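Local coordinates for ferredoxin (Trichomonas vaginalis, PDB 1L5P), which carries electrons through its [2Fe-2S] cluster, linking pyruvate:ferredoxin oxidoreductase to hydrogenase in the hydrogenosome, at residues K42-V56 against F66-I80. Residues are numbered along the deposited sequence; the frame is centred on the assembly and turned at random.
With FES (Fe2/s2 (inorganic) cluster), chain D.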
loop_
_atom_site.group_PDB
_atom_site.type_symbol
_atom_site.label_atom_id
_atom_site.label_comp_id
_atom_site.label_asym_id
_atom_site.label_seq_id
_atom_site.Cartn_x
_atom_site.Cartn_y
_atom_site.Cartn_z
ATOM N N LYS A 42 -9.359 -6.524 -1.924
ATOM C CA LYS A 42 -9.997 -5.253 -2.268
ATOM C C LYS A 42 -11.510 -5.285 -1.996
ATOM O O LYS A 42 -12.313 -4.834 -2.814
ATOM C CB LYS A 42 -9.720 -4.915 -3.735
ATOM C CG LYS A 42 -8.459 -5.573 -4.296
ATOM C CD LYS A 42 -8.137 -5.068 -5.699
ATOM C CE LYS A 42 -7.364 -6.099 -6.516
ATOM N NZ LYS A 42 -7.083 -5.616 -7.902
ATOM N N ALA A 43 -11.892 -5.818 -0.838
ATOM C CA ALA A 43 -13.299 -5.905 -0.472
ATOM C C ALA A 43 -13.589 -5.394 0.932
ATOM O O ALA A 43 -14.720 -5.030 1.223
ATOM C CB ALA A 43 -13.790 -7.337 -0.613
ATOM N N CYS A 44 -12.581 -5.349 1.801
ATOM C CA CYS A 44 -12.791 -4.868 3.170
ATOM C C CYS A 44 -12.411 -3.392 3.366
ATOM O O CYS A 44 -13.011 -2.692 4.186
ATOM C CB CYS A 44 -12.013 -5.753 4.156
ATOM S SG CYS A 44 -10.244 -5.375 4.350
ATOM N N GLY A 45 -11.415 -2.926 2.611
ATOM C CA GLY A 45 -10.970 -1.545 2.712
ATOM C C GLY A 45 -10.237 -1.205 4.001
ATOM O O GLY A 45 -10.268 -0.066 4.466
ATOM N N LYS A 46 -9.558 -2.180 4.582
ATOM C CA LYS A 46 -8.846 -1.936 5.828
ATOM C C LYS A 46 -7.347 -1.712 5.653
ATOM O O LYS A 46 -6.697 -1.163 6.536
ATOM C CB LYS A 46 -9.081 -3.103 6.794
ATOM C CG LYS A 46 -10.531 -3.540 6.899
ATOM C CD LYS A 46 -11.024 -3.467 8.331
ATOM C CE LYS A 46 -10.965 -4.832 8.995
ATOM N NZ LYS A 46 -12.276 -5.237 9.570
ATOM N N CYS A 47 -6.800 -2.124 4.513
ATOM C CA CYS A 47 -5.369 -1.971 4.248
ATOM C C CYS A 47 -4.979 -0.568 3.816
ATOM O O CYS A 47 -4.110 -0.397 2.972
ATOM C CB CYS A 47 -4.948 -2.938 3.161
ATOM S SG CYS A 47 -5.813 -2.608 1.642
ATOM N N ILE A 48 -5.606 0.431 4.413
ATOM C CA ILE A 48 -5.333 1.818 4.070
ATOM C C ILE A 48 -3.926 2.297 4.404
ATOM O O ILE A 48 -3.404 2.031 5.479
ATOM C CB ILE A 48 -6.316 2.749 4.779
ATOM C CG1 ILE A 48 -7.702 2.594 4.155
ATOM C CG2 ILE A 48 -5.830 4.188 4.676
ATOM C CD1 ILE A 48 -7.738 2.969 2.688
ATOM N N CYS A 49 -3.323 3.018 3.468
ATOM C CA CYS A 49 -2.000 3.587 3.657
ATOM C C CYS A 49 -1.991 4.888 2.879
ATOM O O CYS A 49 -2.970 5.208 2.205
ATOM C CB CYS A 49 -0.940 2.652 3.122
ATOM S SG CYS A 49 -1.028 2.411 1.380
ATOM N N LYS A 50 -0.911 5.656 2.966
ATOM C CA LYS A 50 -0.865 6.921 2.240
ATOM C C LYS A 50 0.318 6.983 1.295
ATOM O O LYS A 50 1.454 6.784 1.706
ATOM C CB LYS A 50 -0.805 8.100 3.213
ATOM C CG LYS A 50 -2.156 8.674 3.571
ATOM C CD LYS A 50 -2.511 8.395 5.016
ATOM C CE LYS A 50 -1.672 9.250 5.953
ATOM N NZ LYS A 50 -1.557 8.673 7.324
ATOM N N HIS A 51 0.043 7.243 0.021
ATOM C CA HIS A 51 1.094 7.358 -0.975
ATOM C C HIS A 51 1.630 8.788 -0.906
ATOM O O HIS A 51 0.929 9.739 -1.262
ATOM C CB HIS A 51 0.537 7.067 -2.370
ATOM C CG HIS A 51 1.505 7.343 -3.482
ATOM N ND1 HIS A 51 1.097 7.660 -4.760
ATOM C CD2 HIS A 51 2.858 7.336 -3.509
ATOM C CE1 HIS A 51 2.157 7.835 -5.526
ATOM N NE2 HIS A 51 3.241 7.644 -4.791
ATOM N N VAL A 52 2.868 8.942 -0.435
ATOM C CA VAL A 52 3.473 10.267 -0.309
ATOM C C VAL A 52 4.556 10.611 -1.323
ATOM O O VAL A 52 4.855 11.787 -1.516
ATOM C CB VAL A 52 4.063 10.505 1.092
ATOM C CG1 VAL A 52 2.938 10.515 2.122
ATOM C CG2 VAL A 52 5.117 9.449 1.412
ATOM N N SER A 53 5.148 9.612 -1.967
ATOM C CA SER A 53 6.172 9.892 -2.961
ATOM C C SER A 53 6.303 8.757 -3.939
ATOM O O SER A 53 5.923 7.625 -3.644
ATOM C CB SER A 53 7.536 10.122 -2.308
ATOM O OG SER A 53 7.433 10.865 -1.109
ATOM N N GLY A 54 6.847 9.064 -5.108
ATOM C CA GLY A 54 7.046 8.039 -6.116
ATOM C C GLY A 54 5.885 7.796 -7.061
ATOM O O GLY A 54 4.771 8.270 -6.852
ATOM N N LYS A 55 6.159 7.037 -8.111
ATOM C CA LYS A 55 5.157 6.721 -9.106
ATOM C C LYS A 55 4.321 5.519 -8.721
ATOM O O LYS A 55 4.849 4.442 -8.436
ATOM C CB LYS A 55 5.822 6.443 -10.453
ATOM C CG LYS A 55 6.310 7.680 -11.176
ATOM C CD LYS A 55 7.460 7.335 -12.114
ATOM C CE LYS A 55 8.430 8.506 -12.264
ATOM N NZ LYS A 55 8.275 9.526 -11.177
ATOM N N VAL A 56 3.009 5.717 -8.715
ATOM C CA VAL A 56 2.075 4.645 -8.418
ATOM C C VAL A 56 0.847 4.869 -9.279
ATOM O O VAL A 56 0.260 5.958 -9.270
ATOM C CB VAL A 56 1.659 4.617 -6.943
ATOM C CG1 VAL A 56 0.689 3.476 -6.722
ATOM C CG2 VAL A 56 2.891 4.436 -6.057
ATOM N N PHE A 66 -13.642 2.837 -1.868
ATOM C CA PHE A 66 -13.212 2.740 -0.483
ATOM C C PHE A 66 -12.419 3.958 0.010
ATOM O O PHE A 66 -12.153 4.076 1.206
ATOM C CB PHE A 66 -12.367 1.480 -0.296
ATOM C CG PHE A 66 -13.150 0.195 -0.367
ATOM C CD1 PHE A 66 -14.053 -0.147 0.640
ATOM C CD2 PHE A 66 -12.953 -0.693 -1.421
ATOM C CE1 PHE A 66 -14.742 -1.357 0.600
ATOM C CE2 PHE A 66 -13.640 -1.907 -1.469
ATOM C CZ PHE A 66 -14.533 -2.240 -0.459
ATOM N N LEU A 67 -12.059 4.872 -0.887
ATOM C CA LEU A 67 -11.275 6.036 -0.485
ATOM C C LEU A 67 -12.044 7.346 -0.423
ATOM O O LEU A 67 -11.468 8.394 -0.110
ATOM C CB LEU A 67 -10.077 6.193 -1.424
ATOM C CG LEU A 67 -9.389 4.873 -1.778
ATOM C CD1 LEU A 67 -8.614 4.995 -3.088
ATOM C CD2 LEU A 67 -8.480 4.484 -0.623
ATOM N N GLU A 68 -13.340 7.288 -0.708
ATOM C CA GLU A 68 -14.191 8.474 -0.705
ATOM C C GLU A 68 -14.161 9.240 0.610
ATOM O O GLU A 68 -14.091 10.475 0.618
ATOM C CB GLU A 68 -15.634 8.075 -1.019
ATOM C CG GLU A 68 -15.756 6.998 -2.097
ATOM C CD GLU A 68 -17.139 6.962 -2.737
ATOM O OE1 GLU A 68 -18.050 7.638 -2.204
ATOM O OE2 GLU A 68 -17.310 6.263 -3.765
ATOM N N ASP A 69 -14.223 8.505 1.715
ATOM C CA ASP A 69 -14.217 9.105 3.040
ATOM C C ASP A 69 -12.825 9.076 3.675
ATOM O O ASP A 69 -12.684 9.223 4.888
ATOM C CB ASP A 69 -15.203 8.362 3.946
ATOM C CG ASP A 69 -14.830 6.890 4.154
ATOM O OD1 ASP A 69 -15.376 6.258 5.089
ATOM O OD2 ASP A 69 -13.997 6.362 3.384
ATOM N N GLN A 70 -11.800 8.871 2.852
ATOM C CA GLN A 70 -10.422 8.830 3.338
ATOM C C GLN A 70 -9.628 10.042 2.849
ATOM O O GLN A 70 -10.081 10.769 1.952
ATOM C CB GLN A 70 -9.731 7.556 2.861
ATOM C CG GLN A 70 -10.232 6.288 3.524
ATOM C CD GLN A 70 -9.649 6.071 4.916
ATOM O OE1 GLN A 70 -8.540 6.505 5.213
ATOM N NE2 GLN A 70 -10.405 5.396 5.775
ATOM N N PRO A 71 -8.437 10.287 3.437
ATOM C CA PRO A 71 -7.633 11.434 3.004
ATOM C C PRO A 71 -7.271 11.353 1.522
ATOM O O PRO A 71 -7.153 10.262 0.948
ATOM C CB PRO A 71 -6.402 11.393 3.922
ATOM C CG PRO A 71 -6.833 10.577 5.098
ATOM C CD PRO A 71 -7.777 9.554 4.534
ATOM N N ALA A 72 -7.095 12.526 0.923
ATOM C CA ALA A 72 -6.777 12.661 -0.490
ATOM C C ALA A 72 -5.715 11.718 -1.034
ATOM O O ALA A 72 -5.776 11.303 -2.191
ATOM C CB ALA A 72 -6.368 14.087 -0.763
ATOM N N ASN A 73 -4.739 11.376 -0.202
ATOM C CA ASN A 73 -3.644 10.515 -0.640
ATOM C C ASN A 73 -3.735 9.078 -0.154
ATOM O O ASN A 73 -2.757 8.335 -0.203
ATOM C CB ASN A 73 -2.309 11.124 -0.208
ATOM C CG ASN A 73 -2.327 11.638 1.230
ATOM O OD1 ASN A 73 -3.386 11.760 1.867
ATOM N ND2 ASN A 73 -1.141 11.949 1.748
ATOM N N ALA A 74 -4.918 8.687 0.300
ATOM C CA ALA A 74 -5.136 7.335 0.785
ATOM C C ALA A 74 -5.228 6.361 -0.373
ATOM O O ALA A 74 -5.728 6.701 -1.434
ATOM C CB ALA A 74 -6.420 7.280 1.602
ATOM N N ARG A 75 -4.739 5.148 -0.162
ATOM C CA ARG A 75 -4.791 4.103 -1.165
ATOM C C ARG A 75 -4.949 2.765 -0.432
ATOM O O ARG A 75 -4.671 2.670 0.764
ATOM C CB ARG A 75 -3.503 4.085 -1.991
ATOM C CG ARG A 75 -3.256 5.329 -2.825
ATOM C CD ARG A 75 -4.179 5.391 -4.043
ATOM N NE ARG A 75 -4.203 4.135 -4.776
ATOM C CZ ARG A 75 -3.468 3.886 -5.851
ATOM N NH1 ARG A 75 -2.649 4.814 -6.322
ATOM N NH2 ARG A 75 -3.548 2.703 -6.456
ATOM N N LEU A 76 -5.412 1.743 -1.148
ATOM C CA LEU A 76 -5.564 0.411 -0.579
ATOM C C LEU A 76 -4.268 -0.309 -0.913
ATOM O O LEU A 76 -3.943 -0.491 -2.080
ATOM C CB LEU A 76 -6.723 -0.339 -1.240
ATOM C CG LEU A 76 -8.168 0.061 -0.931
ATOM C CD1 LEU A 76 -9.087 -0.975 -1.560
ATOM C CD2 LEU A 76 -8.403 0.150 0.571
ATOM N N ALA A 77 -3.524 -0.719 0.105
ATOM C CA ALA A 77 -2.263 -1.402 -0.119
ATOM C C ALA A 77 -2.406 -2.616 -1.024
ATOM O O ALA A 77 -1.538 -2.869 -1.853
ATOM C CB ALA A 77 -1.657 -1.808 1.213
ATOM N N CYS A 78 -3.492 -3.373 -0.889
ATOM C CA CYS A 78 -3.653 -4.558 -1.729
ATOM C C CYS A 78 -4.079 -4.247 -3.173
ATOM O O CYS A 78 -4.067 -5.131 -4.040
ATOM C CB CYS A 78 -4.633 -5.548 -1.093
ATOM S SG CYS A 78 -6.313 -4.945 -0.924
ATOM N N ALA A 79 -4.438 -2.992 -3.436
ATOM C CA ALA A 79 -4.842 -2.573 -4.773
ATOM C C ALA A 79 -3.613 -2.172 -5.588
ATOM O O ALA A 79 -3.690 -1.980 -6.802
ATOM C CB ALA A 79 -5.794 -1.403 -4.674
ATOM N N ILE A 80 -2.474 -2.047 -4.910
ATOM C CA ILE A 80 -1.230 -1.651 -5.554
ATOM C C ILE A 80 -0.317 -2.838 -5.811
ATOM O O ILE A 80 0.202 -3.448 -4.879
ATOM C CB ILE A 80 -0.496 -0.626 -4.689
ATOM C CG1 ILE A 80 -1.352 0.630 -4.560
ATOM C CG2 ILE A 80 0.848 -0.289 -5.299
ATOM C CD1 ILE A 80 -0.931 1.547 -3.466
HETATM FE FE1 FES D . -9.222 -5.927 2.231
HETATM FE FE2 FES D . -7.154 -4.572 1.089
HETATM S S1 FES D . -9.337 -4.129 0.886
HETATM S S2 FES D . -7.020 -6.377 2.443
HETATM O O HOH W 1 -1.475 7.329 -5.654
#
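Ile48 CD1 meets Leu76 CD2 at 3.6 Å and touches Leu67 CD2, joining strand 48-53 of the [2Fe-2S] ferredoxin fold to antiparallel edge strand 74-76. With CG1 anti to the carbonyl carbon (chi1 -71°), a turn about CB-CG1 (chi2 -62°) brings CD1 to these methyls. Leu76 CD2 also packs on Gly45 CA, which sits over one face of the Phe66 ring, 4.3 Å from its centroid, in a CH-pi contact. Leu76 CD1 reaches within 4.0 Å of sulfide S1 of the cluster. Cys47 SG and Cys78 SG both bind iron FE2, while Cys44 SG and Cys38 SG bind iron FE1. Cys78 N donates an almost straight hydrogen bond (175°) to Cys47 SG, 3.5 Å away, which probably stabilises negative charge on the ligating sulfur. Ala77 N donates another to Cys47 O. Cys49 and Arg75 form the hydrogen-bonded pair of the ladder, and His51 N continues it to Asn73 O at 3.0 Å. Val56 CG1 packs on Ile80 CG2, while Val56 CG2 lies over a face of the His51 imidazole. Arg75 NE forms a salt bridge to Glu63; at the guanidinium edge, one water lies 2.9 Å from Arg75 NH1 and 2.7 Å from His51 ND1.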